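Local structure of putative lipase (3BZW) at residues Ile66-Ala78 and Val94-Pro106. The protein probably hydrolyses ester bonds of lipids, possibly as a lysophospholipase, as a GDSL-like member of the SGNH hydrolases. Numbering follows the deposited sequence.
Sequences ISGRQWDDVPRQA and VFMGTNDYNSSVP. With ACT (acetate ion), chain G.
The side-chain amide of N99 serves two acceptors at once through ND2, which donates to R69 O at 2.8 Å and, nearly straight (175°), to acetate OXT, both N-H groups thus being used. R69 O lies almost in the N99 amide plane and accepts a second hydrogen bond, from a water that in turn accepts from G97 N and N99 N, so the first turn of helix 98-102 is tied to the loop. Two residues on, W71 N donates a hydrogen bond to D100 OD2 at 2.8 Å, on the carboxylate's syn lone pair; D100 OD1 is paired with R146, which also binds Q70 OE1. The indole NE1 reaches M96 O through a weak bond of 2.9 Å. Selenomethionine M96 sets CB over the five-membered ring of W71 as a CH-pi contact; beyond it the chain bends (chi2 84°, chi3 86°), with SE 3.3 Å from R69 O. The acetate, probably from the crystallisation liquor, also accepts through OXT from G68 N at 2.7 Å, and is hydrogen-bonded to S35 N and H242 NE2. G68 N and N99 ND2 meeting on one acetate oxygen, with S35 N also bound to the ion, are consistent with the oxyanion hole of an SGNH hydrolase.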
loop_
_atom_site.group_PDB
_atom_site.type_symbol
_atom_site.label_atom_id
_atom_site.label_comp_id
_atom_site.label_asym_id
_atom_site.label_seq_id
_atom_site.Cartn_x
_atom_site.Cartn_y
_atom_site.Cartn_z
ATOM N N ILE A 66 35.683 -10.563 -23.850
ATOM C CA ILE A 66 36.894 -9.757 -23.819
ATOM C C ILE A 66 36.785 -8.685 -22.742
ATOM O O ILE A 66 35.731 -8.074 -22.566
ATOM C CB ILE A 66 37.142 -9.086 -25.185
ATOM C CG1 ILE A 66 37.481 -10.160 -26.225
ATOM C CG2 ILE A 66 38.270 -8.063 -25.071
ATOM C CD1 ILE A 66 37.516 -9.647 -27.653
ATOM N N SER A 67 37.884 -8.462 -22.033
ATOM C CA SER A 67 37.930 -7.476 -20.966
ATOM C C SER A 67 37.372 -6.117 -21.368
ATOM O O SER A 67 37.720 -5.576 -22.421
ATOM C CB SER A 67 39.368 -7.312 -20.474
ATOM O OG SER A 67 39.862 -8.539 -19.963
ATOM N N GLY A 68 36.493 -5.584 -20.523
ATOM C CA GLY A 68 35.905 -4.277 -20.760
ATOM C C GLY A 68 34.753 -4.145 -21.742
ATOM O O GLY A 68 34.201 -3.053 -21.885
ATOM N N ARG A 69 34.370 -5.224 -22.417
ATOM C CA ARG A 69 33.279 -5.126 -23.380
ATOM C C ARG A 69 31.911 -4.950 -22.729
ATOM O O ARG A 69 31.686 -5.360 -21.585
ATOM C CB ARG A 69 33.279 -6.342 -24.315
ATOM C CG ARG A 69 34.533 -6.419 -25.185
ATOM C CD ARG A 69 34.681 -5.154 -26.031
ATOM N NE ARG A 69 36.016 -5.011 -26.612
ATOM C CZ ARG A 69 36.449 -5.662 -27.689
ATOM N NH1 ARG A 69 35.653 -6.513 -28.325
ATOM N NH2 ARG A 69 37.683 -5.457 -28.134
ATOM N N GLN A 70 31.007 -4.327 -23.477
ATOM C CA GLN A 70 29.652 -4.048 -23.013
ATOM C C GLN A 70 28.626 -4.738 -23.908
ATOM O O GLN A 70 28.990 -5.400 -24.880
ATOM C CB GLN A 70 29.428 -2.535 -23.018
ATOM C CG GLN A 70 30.376 -1.784 -22.087
ATOM C CD GLN A 70 30.514 -0.319 -22.452
ATOM O OE1 GLN A 70 29.533 0.345 -22.771
ATOM N NE2 GLN A 70 31.739 0.192 -22.396
ATOM N N TRP A 71 27.344 -4.582 -23.588
ATOM C CA TRP A 71 26.302 -5.218 -24.383
ATOM C C TRP A 71 26.294 -4.810 -25.852
ATOM O O TRP A 71 25.678 -5.488 -26.675
ATOM C CB TRP A 71 24.912 -4.968 -23.773
ATOM C CG TRP A 71 24.363 -6.178 -23.067
ATOM C CD1 TRP A 71 24.553 -6.528 -21.757
ATOM C CD2 TRP A 71 23.583 -7.228 -23.652
ATOM N NE1 TRP A 71 23.940 -7.733 -21.492
ATOM C CE2 TRP A 71 23.339 -8.185 -22.638
ATOM C CE3 TRP A 71 23.069 -7.457 -24.938
ATOM C CZ2 TRP A 71 22.602 -9.350 -22.871
ATOM C CZ3 TRP A 71 22.336 -8.617 -25.171
ATOM C CH2 TRP A 71 22.110 -9.549 -24.141
ATOM N N ASP A 72 26.983 -3.724 -26.198
ATOM C CA ASP A 72 27.011 -3.295 -27.596
ATOM C C ASP A 72 27.938 -4.181 -28.426
ATOM O O ASP A 72 27.933 -4.120 -29.656
ATOM C CB ASP A 72 27.442 -1.822 -27.711
ATOM C CG ASP A 72 28.854 -1.574 -27.201
ATOM O OD1 ASP A 72 29.321 -2.322 -26.317
ATOM O OD2 ASP A 72 29.490 -0.609 -27.673
ATOM N N ASP A 73 28.709 -5.023 -27.744
ATOM C CA ASP A 73 29.652 -5.914 -28.411
ATOM C C ASP A 73 29.096 -7.328 -28.609
ATOM O O ASP A 73 29.771 -8.189 -29.172
ATOM C CB ASP A 73 30.959 -5.973 -27.604
ATOM C CG ASP A 73 32.128 -6.532 -28.407
ATOM O OD1 ASP A 73 32.356 -6.053 -29.543
ATOM O OD2 ASP A 73 32.826 -7.438 -27.897
ATOM N N VAL A 74 27.864 -7.564 -28.162
ATOM C CA VAL A 74 27.253 -8.886 -28.297
ATOM C C VAL A 74 27.101 -9.337 -29.754
ATOM O O VAL A 74 27.400 -10.483 -30.081
ATOM C CB VAL A 74 25.888 -8.946 -27.572
ATOM C CG1 VAL A 74 25.147 -10.239 -27.925
ATOM C CG2 VAL A 74 26.115 -8.878 -26.061
ATOM N N PRO A 75 26.624 -8.450 -30.646
ATOM C CA PRO A 75 26.478 -8.851 -32.049
ATOM C C PRO A 75 27.814 -9.271 -32.673
ATOM O O PRO A 75 27.886 -10.276 -33.379
ATOM C CB PRO A 75 25.901 -7.596 -32.706
ATOM C CG PRO A 75 25.039 -7.035 -31.612
ATOM C CD PRO A 75 25.947 -7.162 -30.400
ATOM N N ARG A 76 28.865 -8.497 -32.413
ATOM C CA ARG A 76 30.186 -8.800 -32.963
ATOM C C ARG A 76 30.699 -10.147 -32.467
ATOM O O ARG A 76 31.260 -10.928 -33.238
ATOM C CB ARG A 76 31.200 -7.723 -32.578
ATOM C CG ARG A 76 32.590 -7.957 -33.168
ATOM C CD ARG A 76 33.644 -7.089 -32.485
ATOM N NE ARG A 76 33.924 -7.548 -31.126
ATOM C CZ ARG A 76 34.641 -8.629 -30.832
ATOM N NH1 ARG A 76 35.163 -9.369 -31.802
ATOM N NH2 ARG A 76 34.823 -8.979 -29.568
ATOM N N GLN A 77 30.520 -10.417 -31.179
ATOM C CA GLN A 77 30.973 -11.686 -30.629
ATOM C C GLN A 77 30.135 -12.835 -31.190
ATOM O O GLN A 77 30.660 -13.908 -31.475
ATOM C CB GLN A 77 30.902 -11.666 -29.096
ATOM C CG GLN A 77 32.022 -10.848 -28.437
ATOM C CD GLN A 77 31.993 -10.928 -26.916
ATOM O OE1 GLN A 77 31.692 -11.977 -26.345
ATOM N NE2 GLN A 77 32.330 -9.822 -26.252
ATOM N N ALA A 78 28.836 -12.604 -31.357
ATOM C CA ALA A 78 27.952 -13.635 -31.896
ATOM C C ALA A 78 28.326 -13.922 -33.347
ATOM O O ALA A 78 28.328 -15.072 -33.785
ATOM C CB ALA A 78 26.498 -13.182 -31.810
ATOM N N VAL A 94 25.325 -15.841 -22.599
ATOM C CA VAL A 94 25.661 -14.426 -22.687
ATOM C C VAL A 94 25.715 -13.885 -21.260
ATOM O O VAL A 94 24.696 -13.800 -20.580
ATOM C CB VAL A 94 24.604 -13.653 -23.497
ATOM C CG1 VAL A 94 25.056 -12.215 -23.703
ATOM C CG2 VAL A 94 24.373 -14.345 -24.843
ATOM N N PHE A 95 26.919 -13.527 -20.826
ATOM C CA PHE A 95 27.185 -13.030 -19.474
ATOM C C PHE A 95 27.760 -11.625 -19.673
ATOM O O PHE A 95 28.973 -11.450 -19.723
ATOM C CB PHE A 95 28.218 -13.973 -18.843
ATOM C CG PHE A 95 28.438 -13.775 -17.373
ATOM C CD1 PHE A 95 29.504 -14.411 -16.740
ATOM C CD2 PHE A 95 27.587 -12.982 -16.614
ATOM C CE1 PHE A 95 29.717 -14.260 -15.373
ATOM C CE2 PHE A 95 27.794 -12.825 -15.241
ATOM C CZ PHE A 95 28.859 -13.464 -14.624
HETATM N N MSE A 96 26.883 -10.627 -19.761
HETATM C CA MSE A 96 27.321 -9.264 -20.056
HETATM C C MSE A 96 26.495 -8.168 -19.383
HETATM O O MSE A 96 25.333 -8.377 -19.045
HETATM C CB MSE A 96 27.234 -9.073 -21.576
HETATM C CG MSE A 96 27.803 -7.777 -22.119
HETATM SE SE MSE A 96 29.695 -7.916 -22.383
HETATM C CE MSE A 96 29.688 -8.672 -24.177
ATOM N N GLY A 97 27.097 -6.992 -19.201
ATOM C CA GLY A 97 26.356 -5.888 -18.619
ATOM C C GLY A 97 27.002 -5.096 -17.503
ATOM O O GLY A 97 26.696 -3.916 -17.326
ATOM N N THR A 98 27.898 -5.717 -16.748
ATOM C CA THR A 98 28.523 -4.999 -15.647
ATOM C C THR A 98 29.309 -3.776 -16.136
ATOM O O THR A 98 29.406 -2.770 -15.432
ATOM C CB THR A 98 29.423 -5.939 -14.804
ATOM O OG1 THR A 98 29.497 -5.437 -13.464
ATOM C CG2 THR A 98 30.828 -6.027 -15.386
ATOM N N ASN A 99 29.850 -3.849 -17.350
ATOM C CA ASN A 99 30.597 -2.720 -17.890
ATOM C C ASN A 99 29.676 -1.603 -18.391
ATOM O O ASN A 99 30.078 -0.439 -18.457
ATOM C CB ASN A 99 31.547 -3.182 -19.002
ATOM C CG ASN A 99 32.728 -3.979 -18.464
ATOM O OD1 ASN A 99 33.320 -3.616 -17.447
ATOM N ND2 ASN A 99 33.085 -5.059 -19.155
ATOM N N ASP A 100 28.448 -1.951 -18.764
ATOM C CA ASP A 100 27.494 -0.933 -19.200
ATOM C C ASP A 100 27.200 -0.074 -17.969
ATOM O O ASP A 100 27.069 1.150 -18.058
ATOM C CB ASP A 100 26.209 -1.582 -19.714
ATOM C CG ASP A 100 26.406 -2.294 -21.039
ATOM O OD1 ASP A 100 26.056 -1.715 -22.092
ATOM O OD2 ASP A 100 26.925 -3.431 -21.026
ATOM N N TYR A 101 27.109 -0.724 -16.814
ATOM C CA TYR A 101 26.863 -0.001 -15.570
ATOM C C TYR A 101 28.041 0.924 -15.284
ATOM O O TYR A 101 27.871 2.125 -15.076
ATOM C CB TYR A 101 26.692 -0.973 -14.395
ATOM C CG TYR A 101 26.956 -0.333 -13.043
ATOM C CD1 TYR A 101 26.039 0.548 -12.464
ATOM C CD2 TYR A 101 28.154 -0.573 -12.371
ATOM C CE1 TYR A 101 26.318 1.180 -11.237
ATOM C CE2 TYR A 101 28.444 0.048 -11.161
ATOM C CZ TYR A 101 27.528 0.922 -10.600
ATOM O OH TYR A 101 27.842 1.531 -9.411
ATOM N N ASN A 102 29.243 0.358 -15.287
ATOM C CA ASN A 102 30.441 1.135 -15.002
ATOM C C ASN A 102 30.660 2.291 -15.978
ATOM O O ASN A 102 31.155 3.350 -15.590
ATOM C CB ASN A 102 31.673 0.225 -15.007
ATOM C CG ASN A 102 32.944 0.972 -14.654
ATOM O OD1 ASN A 102 33.930 0.942 -15.400
ATOM N ND2 ASN A 102 32.930 1.646 -13.511
ATOM N N SER A 103 30.275 2.094 -17.233
ATOM C CA SER A 103 30.461 3.124 -18.248
ATOM C C SER A 103 29.291 4.098 -18.373
ATOM O O SER A 103 29.205 4.863 -19.338
ATOM C CB SER A 103 30.756 2.467 -19.597
ATOM O OG SER A 103 31.956 1.706 -19.517
ATOM N N SER A 104 28.397 4.063 -17.390
ATOM C CA SER A 104 27.230 4.945 -17.346
ATOM C C SER A 104 26.379 4.955 -18.613
ATOM O O SER A 104 26.002 6.023 -19.103
ATOM C CB SER A 104 27.667 6.380 -17.024
ATOM O OG SER A 104 28.384 6.428 -15.804
ATOM N N VAL A 105 26.073 3.773 -19.139
ATOM C CA VAL A 105 25.236 3.658 -20.331
ATOM C C VAL A 105 23.784 3.868 -19.899
ATOM O O VAL A 105 23.254 3.095 -19.104
ATOM C CB VAL A 105 25.351 2.244 -20.975
ATOM C CG1 VAL A 105 24.402 2.137 -22.164
ATOM C CG2 VAL A 105 26.781 1.978 -21.415
ATOM N N PRO A 106 23.121 4.915 -20.419
ATOM C CA PRO A 106 21.727 5.164 -20.039
ATOM C C PRO A 106 20.856 3.938 -20.306
ATOM O O PRO A 106 21.017 3.263 -21.324
ATOM C CB PRO A 106 21.337 6.354 -20.913
ATOM C CG PRO A 106 22.640 7.082 -21.083
ATOM C CD PRO A 106 23.602 5.949 -21.352
HETATM C C ACT G . 35.305 -6.370 -17.035
HETATM O O ACT G . 36.257 -5.846 -16.485
HETATM O OXT ACT G . 35.289 -6.473 -18.250
HETATM C CH3 ACT G . 34.157 -6.904 -16.217
HETATM O O HOH W 1 29.884 -6.181 -19.405
#